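Local coordinates for protein RNA polymerase II subunit B1 CTD phosphatase RTR1 (Saccharomyces cerevisiae, PDB 5C2Y) that dephosphorylates the C-terminal domain of the largest subunit of RNA polymerase II and regulates the change in its phosphorylation pattern during transcription, at residues D63-Q66 and D67-D70; T99-K102 and F103-N107; N107-Y110 and A111-S114; S118-H121 and F122-Q126; Q126-Q129 and V130-D134. All blocks are in the same frame, centred on the assembly; numbering follows the deposited sequence.

Contact 1 of 5, residues D63-Q66 and D67-D70; sequences DMYQ and DLVD
Asp67 N reaches back to Asp63 O at 3.0 Å, the first of four successive i to i+4 backbone bonds within helix 62-74. Leu68 N to Met64 O and Val69 N to Tyr65 O continue the series, and Asp70 N closes it on Gln66 O at 2.9 Å with an N-H...O angle of 161°. The amides of residues 67-70 and the carbonyls of 63-66 are thereby all matched. Between the side chains the contact is partly apolar: Val69 CG2 meets Tyr65 CE2 at 3.5 Å, approaching the ring obliquely. The Tyr65 hydroxyl finds its partner outside this turn, in a hydrogen bond with Ser125 OG. Gln66 bends at its second torsion (chi2 48°), which swings the amide forward along the helix, toward Asp70, until NE2 stands 3.6 Å from Asp70 OD1. This is a near approach, with the amide and carboxylate planes 46° apart, while OE1 accepts a weak bond from Gln129 NE2. Replacing Asp70 by an alanine would probably take the nearby negative charge from Gln66 NE2 and give the amide more freedom to turn. The helix lies between two others: Leu68 packs on Ile39 and Leu42 of helix 28-42, whereas Tyr65 and Val69 face helix 119-129, where Tyr65 also meets the ring of Tyr128.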
loop_
_atom_site.group_PDB
_atom_site.type_symbol
_atom_site.label_atom_id
_atom_site.label_comp_id
_atom_site.label_asym_id
_atom_site.label_seq_id
_atom_site.Cartn_x
_atom_site.Cartn_y
_atom_site.Cartn_z
ATOM N N ASP A 63 -6.258 3.209 -7.745
ATOM C CA ASP A 63 -7.166 4.208 -7.197
ATOM C C ASP A 63 -7.438 3.961 -5.732
ATOM O O ASP A 63 -7.409 4.895 -4.927
ATOM C CB ASP A 63 -8.459 4.228 -7.989
ATOM C CG ASP A 63 -8.205 4.288 -9.467
ATOM O OD1 ASP A 63 -8.092 5.421 -9.981
ATOM O OD2 ASP A 63 -8.067 3.203 -10.103
ATOM N N MET A 64 -7.677 2.704 -5.373
ATOM C CA MET A 64 -7.925 2.374 -3.976
ATOM C C MET A 64 -6.701 2.683 -3.132
ATOM O O MET A 64 -6.820 3.122 -1.992
ATOM C CB MET A 64 -8.325 0.914 -3.819
ATOM C CG MET A 64 -9.773 0.634 -4.163
ATOM S SD MET A 64 -10.972 1.613 -3.208
ATOM C CE MET A 64 -12.464 1.082 -4.062
ATOM N N TYR A 65 -5.521 2.481 -3.700
ATOM C CA TYR A 65 -4.306 2.769 -2.966
ATOM C C TYR A 65 -4.222 4.274 -2.743
ATOM O O TYR A 65 -3.860 4.726 -1.658
ATOM C CB TYR A 65 -3.085 2.235 -3.712
ATOM C CG TYR A 65 -1.797 2.531 -3.014
ATOM C CD1 TYR A 65 -1.301 1.681 -2.041
ATOM C CD2 TYR A 65 -1.070 3.664 -3.323
ATOM C CE1 TYR A 65 -0.100 1.956 -1.390
ATOM C CE2 TYR A 65 0.125 3.944 -2.681
ATOM C CZ TYR A 65 0.603 3.090 -1.717
ATOM O OH TYR A 65 1.785 3.376 -1.090
ATOM N N GLN A 66 -4.588 5.048 -3.761
ATOM C CA GLN A 66 -4.657 6.508 -3.621
ATOM C C GLN A 66 -5.513 6.914 -2.424
ATOM O O GLN A 66 -5.074 7.698 -1.565
ATOM C CB GLN A 66 -5.212 7.157 -4.888
ATOM C CG GLN A 66 -4.999 8.658 -4.919
ATOM C CD GLN A 66 -3.560 9.020 -4.559
ATOM O OE1 GLN A 66 -2.622 8.699 -5.303
ATOM N NE2 GLN A 66 -3.376 9.686 -3.412
ATOM N N ASP A 67 -6.728 6.367 -2.374
ATOM C CA ASP A 67 -7.632 6.586 -1.255
ATOM C C ASP A 67 -6.984 6.233 0.090
ATOM O O ASP A 67 -7.148 6.949 1.065
ATOM C CB ASP A 67 -8.908 5.774 -1.454
ATOM C CG ASP A 67 -9.851 6.409 -2.456
ATOM O OD1 ASP A 67 -9.749 7.640 -2.669
ATOM O OD2 ASP A 67 -10.700 5.672 -3.020
ATOM N N LEU A 68 -6.245 5.133 0.137
ATOM C CA LEU A 68 -5.550 4.729 1.348
ATOM C C LEU A 68 -4.504 5.761 1.788
ATOM O O LEU A 68 -4.375 6.066 2.966
ATOM C CB LEU A 68 -4.888 3.369 1.137
ATOM C CG LEU A 68 -4.053 2.830 2.299
ATOM C CD1 LEU A 68 -4.876 2.685 3.584
ATOM C CD2 LEU A 68 -3.437 1.505 1.890
ATOM N N VAL A 69 -3.760 6.284 0.820
ATOM C CA VAL A 69 -2.734 7.292 1.066
ATOM C C VAL A 69 -3.367 8.551 1.616
ATOM O O VAL A 69 -2.843 9.155 2.553
ATOM C CB VAL A 69 -1.947 7.606 -0.234
ATOM C CG1 VAL A 69 -1.247 8.966 -0.168
ATOM C CG2 VAL A 69 -0.955 6.490 -0.516
ATOM N N ASP A 70 -4.512 8.927 1.048
ATOM C CA ASP A 70 -5.272 10.070 1.535
ATOM C C ASP A 70 -5.799 9.848 2.947
ATOM O O ASP A 70 -5.731 10.738 3.795
ATOM C CB ASP A 70 -6.415 10.396 0.573
ATOM C CG ASP A 70 -5.909 10.978 -0.740
ATOM O OD1 ASP A 70 -4.825 11.585 -0.727
ATOM O OD2 ASP A 70 -6.574 10.829 -1.789
#

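Contact 2 of 5, residues T99-K102 and F103-N107; sequences TTKK and FLLEN
Leu104 N and Phe103 N converge on Thr100 O at the C-terminal end of helix 96-104, a helix terminus in which one carbonyl takes both an i+4 and an i+3 donor. The i+4 bond from Leu104 N measures 2.8 Å. Phe103 N, at 3.1 Å, instead sits above the carbonyl plane, 53° out of it, so the two donors use the oxygen quite differently. Lys102 is the side chain to follow. Its CB lies 3.4 Å from Phe103 N, hardly beyond the backbone. CG stands anti to the backbone N (chi1 -174°), and this places it over one face of the Phe103 ring, offset toward the rim: a CH-pi contact with CG 4.3 Å from the centroid and 12° off the normal. CD moves on past the ring border, 4.0 Å from Phe103 CZ. From there the extended chain carries CE to Ala111 O, and NZ ends near His115 NE2. The same ring brings CD2 obliquely to within 3.3 Å of Thr99 O. Elsewhere the surface contact is thinner. Thr100 CG2 touches Leu104 CB, and Thr100 OG1 is hydrogen-bonded to Met96 O. Lys101 and Leu105 lie alongside each other, pointing the same way, with Lys101 CE 4.0 Å from Leu105 CD1, while the ammonium end of Lys101 makes a cation-pi contact with Tyr110. Leu105 is the first residue to leave helical torsions, yet its N still bonds to Lys101 O, at 3.2 Å.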
loop_
_atom_site.group_PDB
_atom_site.type_symbol
_atom_site.label_atom_id
_atom_site.label_comp_id
_atom_site.label_asym_id
_atom_site.label_seq_id
_atom_site.Cartn_x
_atom_site.Cartn_y
_atom_site.Cartn_z
ATOM N N THR A 99 -3.774 23.233 -2.390
ATOM C CA THR A 99 -3.945 22.477 -3.620
ATOM C C THR A 99 -3.148 23.132 -4.744
ATOM O O THR A 99 -2.465 22.446 -5.502
ATOM C CB THR A 99 -5.440 22.358 -3.994
ATOM O OG1 THR A 99 -6.059 21.394 -3.129
ATOM C CG2 THR A 99 -5.615 21.935 -5.469
ATOM N N THR A 100 -3.215 24.462 -4.817
ATOM C CA THR A 100 -2.467 25.240 -5.806
ATOM C C THR A 100 -0.960 25.035 -5.696
ATOM O O THR A 100 -0.289 24.926 -6.721
ATOM C CB THR A 100 -2.754 26.756 -5.679
ATOM O OG1 THR A 100 -4.159 26.993 -5.804
ATOM C CG2 THR A 100 -2.060 27.521 -6.773
ATOM N N LYS A 101 -0.434 24.989 -4.464
ATOM C CA LYS A 101 1.009 24.872 -4.223
ATOM C C LYS A 101 1.605 23.611 -4.826
ATOM O O LYS A 101 2.700 23.630 -5.393
ATOM C CB LYS A 101 1.315 24.888 -2.724
ATOM C CG LYS A 101 1.380 26.284 -2.120
ATOM C CD LYS A 101 1.612 26.250 -0.630
ATOM C CE LYS A 101 2.911 25.579 -0.308
ATOM N NZ LYS A 101 3.105 25.564 1.161
ATOM N N LYS A 102 0.886 22.507 -4.689
ATOM C CA LYS A 102 1.363 21.245 -5.219
ATOM C C LYS A 102 1.676 21.299 -6.731
ATOM O O LYS A 102 2.492 20.526 -7.214
ATOM C CB LYS A 102 0.340 20.144 -4.929
ATOM C CG LYS A 102 0.821 18.743 -5.311
ATOM C CD LYS A 102 -0.199 17.655 -4.989
ATOM C CE LYS A 102 0.439 16.262 -4.983
ATOM N NZ LYS A 102 -0.578 15.204 -4.678
ATOM N N PHE A 103 1.050 22.218 -7.467
ATOM C CA PHE A 103 1.125 22.219 -8.935
ATOM C C PHE A 103 1.767 23.483 -9.494
ATOM O O PHE A 103 2.387 23.463 -10.561
ATOM C CB PHE A 103 -0.272 22.058 -9.544
ATOM C CG PHE A 103 -0.982 20.812 -9.107
ATOM C CD1 PHE A 103 -0.475 19.550 -9.440
ATOM C CD2 PHE A 103 -2.155 20.888 -8.367
ATOM C CE1 PHE A 103 -1.124 18.389 -9.042
ATOM C CE2 PHE A 103 -2.816 19.727 -7.965
ATOM C CZ PHE A 103 -2.299 18.477 -8.304
ATOM N N LEU A 104 1.582 24.582 -8.776
ATOM C CA LEU A 104 2.172 25.865 -9.129
ATOM C C LEU A 104 3.663 25.850 -8.911
ATOM O O LEU A 104 4.436 26.238 -9.779
ATOM C CB LEU A 104 1.566 26.981 -8.291
ATOM C CG LEU A 104 2.375 28.270 -8.272
ATOM C CD1 LEU A 104 2.337 28.871 -9.649
ATOM C CD2 LEU A 104 1.833 29.236 -7.230
ATOM N N LEU A 105 4.058 25.441 -7.713
ATOM C CA LEU A 105 5.458 25.390 -7.367
ATOM C C LEU A 105 6.105 24.350 -8.263
ATOM O O LEU A 105 5.597 23.244 -8.397
ATOM C CB LEU A 105 5.627 25.078 -5.880
ATOM C CG LEU A 105 4.970 26.137 -4.987
ATOM C CD1 LEU A 105 5.282 25.927 -3.511
ATOM C CD2 LEU A 105 5.377 27.522 -5.431
ATOM N N GLU A 106 7.201 24.724 -8.911
ATOM C CA GLU A 106 7.844 23.845 -9.885
ATOM C C GLU A 106 9.059 23.143 -9.286
ATOM O O GLU A 106 10.043 23.791 -8.937
ATOM C CB GLU A 106 8.259 24.627 -11.134
ATOM C CG GLU A 106 8.460 23.738 -12.364
ATOM C CD GLU A 106 7.220 22.909 -12.697
ATOM O OE1 GLU A 106 6.201 23.484 -13.169
ATOM O OE2 GLU A 106 7.266 21.676 -12.476
ATOM N N ASN A 107 8.978 21.818 -9.182
ATOM C CA ASN A 107 10.011 20.999 -8.559
ATOM C C ASN A 107 10.265 21.400 -7.094
ATOM O O ASN A 107 11.407 21.425 -6.620
ATOM C CB ASN A 107 11.305 21.072 -9.374
ATOM C CG ASN A 107 11.098 20.690 -10.828
ATOM O OD1 ASN A 107 10.239 19.866 -11.145
ATOM N ND2 ASN A 107 11.887 21.291 -11.725
#

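Contact 3 of 5, residues N107-Y110 and A111-S114; sequences NNPY and AYLS
Ser114 grips Tyr110 O twice, through its backbone N and, at 2.7 Å, through OG, the two donors arriving from opposite faces of the carbonyl plane. Its hydroxyl occupies the crowded position between backbone N and carbonyl carbon (chi1 54°), which turns OG back to that oxygen while CB lies over one face of the Tyr110 ring, 4.0 Å from the centroid. The Tyr110-Ser114 pair, both buried, is the close-knit part. Beside it Leu113 N bonds to Pro109 O at 2.8 Å, and Leu113 CD1 rests on Pro109 CB.

The entry to the helix is looser. Asn108 OD1 caps Tyr110 N only weakly, at 3.4 Å, and a water joins Asn108 O to Ala111 N, its link to the amide being weak. Pro109 is solvent-exposed, but Tyr112 lays a ring face over it: Pro109 O is above the ring centre and CA stands 4.0 Å from the centroid. With an alanine in place of Tyr112, Pro109 is likely to lose this aromatic cover, opening a gap beside the first turn. Tyr110 packs against Asp98 and Ala111 against Lys102, both of helix 96-104, whereas Tyr112 leans on Lys119 and Phe122 of helix 119-129.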
loop_
_atom_site.group_PDB
_atom_site.type_symbol
_atom_site.label_atom_id
_atom_site.label_comp_id
_atom_site.label_asym_id
_atom_site.label_seq_id
_atom_site.Cartn_x
_atom_site.Cartn_y
_atom_site.Cartn_z
ATOM N N ASN A 107 8.978 21.818 -9.182
ATOM C CA ASN A 107 10.011 20.999 -8.559
ATOM C C ASN A 107 10.265 21.400 -7.094
ATOM O O ASN A 107 11.407 21.425 -6.620
ATOM C CB ASN A 107 11.305 21.072 -9.374
ATOM C CG ASN A 107 11.098 20.690 -10.828
ATOM O OD1 ASN A 107 10.239 19.866 -11.145
ATOM N ND2 ASN A 107 11.887 21.291 -11.725
ATOM N N ASN A 108 9.192 21.715 -6.379
ATOM C CA ASN A 108 9.287 22.003 -4.950
ATOM C C ASN A 108 9.009 20.722 -4.158
ATOM O O ASN A 108 8.242 19.857 -4.609
ATOM C CB ASN A 108 8.310 23.118 -4.556
ATOM C CG ASN A 108 8.776 23.911 -3.356
ATOM O OD1 ASN A 108 8.316 23.698 -2.226
ATOM N ND2 ASN A 108 9.701 24.832 -3.590
ATOM N N PRO A 109 9.666 20.571 -3.000
ATOM C CA PRO A 109 9.419 19.408 -2.145
ATOM C C PRO A 109 7.992 19.370 -1.585
ATOM O O PRO A 109 7.553 18.310 -1.178
ATOM C CB PRO A 109 10.434 19.584 -0.997
ATOM C CG PRO A 109 11.467 20.505 -1.507
ATOM C CD PRO A 109 10.783 21.399 -2.508
ATOM N N TYR A 110 7.298 20.503 -1.527
ATOM C CA TYR A 110 5.985 20.521 -0.904
ATOM C C TYR A 110 5.102 19.421 -1.443
ATOM O O TYR A 110 4.410 18.734 -0.683
ATOM C CB TYR A 110 5.276 21.850 -1.117
ATOM C CG TYR A 110 3.908 21.832 -0.488
ATOM C CD1 TYR A 110 3.772 21.908 0.889
ATOM C CD2 TYR A 110 2.755 21.702 -1.261
ATOM C CE1 TYR A 110 2.532 21.879 1.488
ATOM C CE2 TYR A 110 1.497 21.680 -0.675
ATOM C CZ TYR A 110 1.393 21.768 0.707
ATOM O OH TYR A 110 0.164 21.743 1.347
ATOM N N ALA A 111 5.141 19.259 -2.763
ATOM C CA ALA A 111 4.222 18.367 -3.449
ATOM C C ALA A 111 4.251 16.973 -2.815
ATOM O O ALA A 111 3.192 16.388 -2.591
ATOM C CB ALA A 111 4.544 18.304 -4.932
ATOM N N TYR A 112 5.436 16.448 -2.493
ATOM C CA TYR A 112 5.486 15.127 -1.845
ATOM C C TYR A 112 5.606 15.188 -0.330
ATOM O O TYR A 112 4.993 14.378 0.375
ATOM C CB TYR A 112 6.616 14.251 -2.408
ATOM C CG TYR A 112 7.977 14.888 -2.579
ATOM C CD1 TYR A 112 8.954 14.761 -1.604
ATOM C CD2 TYR A 112 8.310 15.572 -3.751
ATOM C CE1 TYR A 112 10.213 15.332 -1.774
ATOM C CE2 TYR A 112 9.557 16.140 -3.928
ATOM C CZ TYR A 112 10.501 16.016 -2.936
ATOM O OH TYR A 112 11.741 16.574 -3.098
ATOM N N LEU A 113 6.357 16.152 0.183
ATOM C CA LEU A 113 6.570 16.230 1.620
ATOM C C LEU A 113 5.260 16.499 2.368
ATOM O O LEU A 113 5.173 16.277 3.584
ATOM C CB LEU A 113 7.622 17.286 1.942
ATOM C CG LEU A 113 9.057 16.850 1.615
ATOM C CD1 LEU A 113 10.088 17.827 2.167
ATOM C CD2 LEU A 113 9.326 15.463 2.152
ATOM N N SER A 114 4.230 16.931 1.639
ATOM C CA SER A 114 2.892 17.058 2.232
ATOM C C SER A 114 2.114 15.720 2.280
ATOM O O SER A 114 1.100 15.630 2.957
ATOM C CB SER A 114 2.065 18.125 1.488
ATOM O OG SER A 114 1.996 17.881 0.094
HETATM O O HOH W 1 5.470 21.485 -4.840
#

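Contact 4 of 5, residues S118-H121 and F122-Q126; sequences SKFH and FRCSQ. With ZN (zinc ion), chain C.
His121 anchors the first turns of helix 119-129 in the predicted Rtr1-type zinc finger: its carbonyl accepts Ser125 N at 2.9 Å, and its ring binds the metal. ND1 coordinates the zinc ion at 2.1 Å, and the sulfurs of Cys78, Cys83 and Cys117 complete a three-cysteine, one-histidine site. Ser118 stands at the N-cap, where OG accepts from His121 N in a weak but straight bond of 3.4 Å, so the same residue that holds the metal is also tied to the helix start. Three more i to i+4 bonds run through the same two turns: Phe122 N to Ser118 O, Arg123 N to Lys119 O and Cys124 N to Phe120 O, the last with an N-H...O angle of 170°. Ser125 OG is satisfied elsewhere, hydrogen-bonded to the hydroxyls of Tyr65 and Tyr116.

Outward from these bonds the side chains lie along the helix surface. Phe122 turns the edge of its ring to Lys119 O, and the aliphatic part of Arg123 passes that same oxygen. Lys119 NZ and Arg123 NH2 keep 4.9 Å apart, two like charges that would be expected to repel mildly. Cys124 packs on Tyr80 and on Phe163 and Glu164 of helix 163-170. With its sulfur beside the backbone N (chi1 -72°), Cys124 makes a sulfur-aromatic contact over one face of the Phe120 ring, SG lying 4.0 Å from the centroid and 3.7 Å from CZ.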
loop_
_atom_site.group_PDB
_atom_site.type_symbol
_atom_site.label_atom_id
_atom_site.label_comp_id
_atom_site.label_asym_id
_atom_site.label_seq_id
_atom_site.Cartn_x
_atom_site.Cartn_y
_atom_site.Cartn_z
ATOM N N SER A 118 9.190 11.719 3.447
ATOM C CA SER A 118 10.396 11.943 2.656
ATOM C C SER A 118 10.161 11.639 1.183
ATOM O O SER A 118 9.168 11.000 0.815
ATOM C CB SER A 118 11.520 11.074 3.173
ATOM O OG SER A 118 11.024 9.758 3.275
ATOM N N LYS A 119 11.086 12.074 0.337
ATOM C CA LYS A 119 10.959 11.754 -1.068
ATOM C C LYS A 119 11.133 10.266 -1.219
ATOM O O LYS A 119 10.484 9.647 -2.042
ATOM C CB LYS A 119 11.969 12.508 -1.942
ATOM C CG LYS A 119 11.520 12.510 -3.383
ATOM C CD LYS A 119 12.391 13.311 -4.322
ATOM C CE LYS A 119 11.846 13.187 -5.739
ATOM N NZ LYS A 119 12.652 13.965 -6.729
ATOM N N PHE A 120 12.001 9.682 -0.410
ATOM C CA PHE A 120 12.245 8.252 -0.504
ATOM C C PHE A 120 10.944 7.456 -0.385
ATOM O O PHE A 120 10.637 6.616 -1.247
ATOM C CB PHE A 120 13.241 7.785 0.550
ATOM C CG PHE A 120 13.529 6.323 0.464
ATOM C CD1 PHE A 120 14.128 5.792 -0.671
ATOM C CD2 PHE A 120 13.160 5.459 1.487
ATOM C CE1 PHE A 120 14.383 4.429 -0.772
ATOM C CE2 PHE A 120 13.413 4.103 1.393
ATOM C CZ PHE A 120 14.022 3.584 0.262
ATOM N N HIS A 121 10.153 7.735 0.646
ATOM C CA HIS A 121 8.876 7.041 0.783
ATOM C C HIS A 121 7.823 7.447 -0.262
ATOM O O HIS A 121 6.978 6.626 -0.623
ATOM C CB HIS A 121 8.341 7.223 2.192
ATOM C CG HIS A 121 8.912 6.238 3.157
ATOM N ND1 HIS A 121 8.773 6.357 4.528
ATOM C CD2 HIS A 121 9.640 5.119 2.949
ATOM C CE1 HIS A 121 9.389 5.354 5.112
ATOM N NE2 HIS A 121 9.927 4.584 4.184
ATOM N N PHE A 122 7.873 8.685 -0.761
ATOM C CA PHE A 122 7.064 9.050 -1.925
ATOM C C PHE A 122 7.325 8.099 -3.088
ATOM O O PHE A 122 6.394 7.622 -3.734
ATOM C CB PHE A 122 7.343 10.490 -2.377
ATOM C CG PHE A 122 6.939 10.757 -3.799
ATOM C CD1 PHE A 122 5.612 10.818 -4.156
ATOM C CD2 PHE A 122 7.889 10.897 -4.791
ATOM C CE1 PHE A 122 5.236 11.039 -5.484
ATOM C CE2 PHE A 122 7.522 11.113 -6.120
ATOM C CZ PHE A 122 6.195 11.180 -6.464
ATOM N N ARG A 123 8.603 7.841 -3.356
ATOM C CA ARG A 123 9.027 6.937 -4.426
ATOM C C ARG A 123 8.597 5.501 -4.207
ATOM O O ARG A 123 8.089 4.856 -5.119
ATOM C CB ARG A 123 10.527 6.953 -4.558
ATOM C CG ARG A 123 11.119 8.310 -4.774
ATOM C CD ARG A 123 12.617 8.160 -4.775
ATOM N NE ARG A 123 13.228 9.032 -5.760
ATOM C CZ ARG A 123 14.350 8.762 -6.419
ATOM N NH1 ARG A 123 15.008 7.631 -6.190
ATOM N NH2 ARG A 123 14.817 9.648 -7.304
ATOM N N CYS A 124 8.853 4.985 -3.012
ATOM C CA CYS A 124 8.398 3.656 -2.659
ATOM C C CYS A 124 6.883 3.515 -2.856
ATOM O O CYS A 124 6.404 2.523 -3.414
ATOM C CB CYS A 124 8.786 3.329 -1.212
ATOM S SG CYS A 124 10.545 3.029 -0.993
ATOM N N SER A 125 6.131 4.514 -2.416
ATOM C CA SER A 125 4.682 4.460 -2.506
ATOM C C SER A 125 4.211 4.476 -3.946
ATOM O O SER A 125 3.227 3.820 -4.289
ATOM C CB SER A 125 4.057 5.628 -1.751
ATOM O OG SER A 125 2.644 5.550 -1.767
ATOM N N GLN A 126 4.904 5.223 -4.791
ATOM C CA GLN A 126 4.455 5.397 -6.164
ATOM C C GLN A 126 4.909 4.236 -7.050
ATOM O O GLN A 126 4.176 3.792 -7.937
ATOM C CB GLN A 126 4.952 6.745 -6.701
ATOM C CG GLN A 126 4.788 6.944 -8.187
ATOM C CD GLN A 126 4.748 8.407 -8.574
ATOM O OE1 GLN A 126 5.733 8.967 -9.061
ATOM N NE2 GLN A 126 3.597 9.039 -8.365
HETATM ZN ZN ZN C . 7.517 7.574 5.698
#

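Contact 5 of 5, residues Q126-Q129 and V130-D134; sequences QFYQ and VQLSD
The amide of Gln131 meets the ring of Phe127 with their planes almost perpendicular, 89° apart, at the point where helix 119-129 ends in a type I beta turn from Gln129 to Leu132. NE2 comes obliquely to the ring, 3.3 Å from Phe127 CE1, and the ring itself also meets that of Phe163, with the planes about 35° apart. A second aromatic, Tyr128, takes Leu132 CD1 obliquely at CE2, 4.0 Å away. Its side chain also touches Val160 and Leu162, and its hydroxyl bonds to Leu53 O.

The amide of Gln131 does more than touch a ring. NE2 donates to Phe127 O at 3.0 Å, from 50° above the carbonyl plane. The side chain reaches this oxygen because it runs extended beyond CG, which is itself anti to the carbonyl carbon (chi1 -61°). Gln131 N meanwhile turns to Tyr128 O, an i+3 partner, at 3.2 Å. Thus the side chain of Gln131 supplies to Phe127 O the donor that its backbone N would give in a continuing helix. NE2 has a second acceptor in Thr161 O, tying the helix end to the loop before helix 163-170. Val130 N keeps the regular bond to Gln126 O, and both methyls of Val130 come near that oxygen. Gln129 NE2 is held by Pro62 O. The turn closes with Leu132 N on Gln129 O at 3.1 Å.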
loop_
_atom_site.group_PDB
_atom_site.type_symbol
_atom_site.label_atom_id
_atom_site.label_comp_id
_atom_site.label_asym_id
_atom_site.label_seq_id
_atom_site.Cartn_x
_atom_site.Cartn_y
_atom_site.Cartn_z
ATOM N N GLN A 126 4.904 5.223 -4.791
ATOM C CA GLN A 126 4.455 5.397 -6.164
ATOM C C GLN A 126 4.909 4.236 -7.050
ATOM O O GLN A 126 4.176 3.792 -7.937
ATOM C CB GLN A 126 4.952 6.745 -6.701
ATOM C CG GLN A 126 4.788 6.944 -8.187
ATOM C CD GLN A 126 4.748 8.407 -8.574
ATOM O OE1 GLN A 126 5.733 8.967 -9.061
ATOM N NE2 GLN A 126 3.597 9.039 -8.365
ATOM N N PHE A 127 6.126 3.757 -6.803
ATOM C CA PHE A 127 6.679 2.555 -7.418
ATOM C C PHE A 127 5.752 1.365 -7.192
ATOM O O PHE A 127 5.477 0.573 -8.100
ATOM C CB PHE A 127 8.055 2.294 -6.821
ATOM C CG PHE A 127 8.840 1.213 -7.502
ATOM C CD1 PHE A 127 8.729 -0.116 -7.094
ATOM C CD2 PHE A 127 9.728 1.526 -8.526
ATOM C CE1 PHE A 127 9.475 -1.114 -7.715
ATOM C CE2 PHE A 127 10.482 0.538 -9.143
ATOM C CZ PHE A 127 10.359 -0.781 -8.737
ATOM N N TYR A 128 5.261 1.247 -5.964
ATOM C CA TYR A 128 4.280 0.227 -5.597
ATOM C C TYR A 128 2.979 0.407 -6.358
ATOM O O TYR A 128 2.498 -0.514 -7.006
ATOM C CB TYR A 128 4.010 0.292 -4.097
ATOM C CG TYR A 128 3.028 -0.713 -3.547
ATOM C CD1 TYR A 128 3.444 -1.995 -3.203
ATOM C CD2 TYR A 128 1.698 -0.369 -3.325
ATOM C CE1 TYR A 128 2.550 -2.919 -2.683
ATOM C CE2 TYR A 128 0.796 -1.284 -2.801
ATOM C CZ TYR A 128 1.228 -2.555 -2.480
ATOM O OH TYR A 128 0.342 -3.467 -1.951
ATOM N N GLN A 129 2.424 1.609 -6.294
ATOM C CA GLN A 129 1.097 1.889 -6.821
ATOM C C GLN A 129 0.891 1.624 -8.320
ATOM O O GLN A 129 -0.162 1.114 -8.732
ATOM C CB GLN A 129 0.745 3.335 -6.540
ATOM C CG GLN A 129 -0.600 3.732 -7.122
ATOM C CD GLN A 129 -0.809 5.219 -7.097
ATOM O OE1 GLN A 129 0.122 5.981 -7.354
ATOM N NE2 GLN A 129 -2.025 5.650 -6.781
ATOM N N VAL A 130 1.879 1.980 -9.136
ATOM C CA VAL A 130 1.735 1.895 -10.584
ATOM C C VAL A 130 1.796 0.448 -11.073
ATOM O O VAL A 130 1.550 0.162 -12.244
ATOM C CB VAL A 130 2.824 2.722 -11.293
ATOM C CG1 VAL A 130 2.722 4.192 -10.876
ATOM C CG2 VAL A 130 4.189 2.169 -10.955
ATOM N N GLN A 131 2.124 -0.468 -10.173
ATOM C CA GLN A 131 2.154 -1.882 -10.523
ATOM C C GLN A 131 0.837 -2.570 -10.203
ATOM O O GLN A 131 0.679 -3.764 -10.466
ATOM C CB GLN A 131 3.259 -2.601 -9.775
ATOM C CG GLN A 131 4.644 -2.112 -10.047
ATOM C CD GLN A 131 5.652 -2.902 -9.245
ATOM O OE1 GLN A 131 5.663 -4.142 -9.301
ATOM N NE2 GLN A 131 6.485 -2.201 -8.461
ATOM N N LEU A 132 -0.090 -1.829 -9.602
ATOM C CA LEU A 132 -1.316 -2.421 -9.127
ATOM C C LEU A 132 -2.296 -2.534 -10.274
ATOM O O LEU A 132 -2.374 -1.659 -11.120
ATOM C CB LEU A 132 -1.910 -1.593 -7.993
ATOM C CG LEU A 132 -1.253 -1.631 -6.611
ATOM C CD1 LEU A 132 -1.883 -0.579 -5.715
ATOM C CD2 LEU A 132 -1.367 -3.013 -5.984
ATOM N N SER A 133 -3.070 -3.605 -10.293
ATOM C CA SER A 133 -4.007 -3.806 -11.371
ATOM C C SER A 133 -5.202 -2.893 -11.283
ATOM O O SER A 133 -5.708 -2.643 -10.187
ATOM C CB SER A 133 -4.499 -5.229 -11.371
ATOM O OG SER A 133 -5.646 -5.292 -12.195
ATOM N N ASP A 134 -5.690 -2.434 -12.437
ATOM C CA ASP A 134 -6.950 -1.676 -12.509
ATOM C C ASP A 134 -8.198 -2.575 -12.461
ATOM O O ASP A 134 -9.335 -2.101 -12.450
ATOM C CB ASP A 134 -6.993 -0.829 -13.780
ATOM C CG ASP A 134 -5.896 0.189 -13.825
ATOM O OD1 ASP A 134 -6.039 1.252 -13.177
ATOM O OD2 ASP A 134 -4.885 -0.084 -14.511
#

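All five contacts are local and follow one another along the chain, two pairs sharing a residue, within the predicted Rtr1-type zinc finger. Contacts 2 and 3, their centres 8 Å apart, share Asn107, where the loop after helix 96-104 leads into helix 110-113. Contacts 4 and 5 share Gln126 and both use helix 119-129, the first at its start by the zinc ion, the second at its end. Contact 1, on helix 62-74, touches both: Tyr65 meets Ser125 of contact 4 and Tyr128 and Leu132 of contact 5. Contact 3 in turn packs on contact 4 through Tyr112 and Lys119. Helix 119-129 thus links the outlying helices 96-104 and 110-113 to helix 62-74 near the chain's centre.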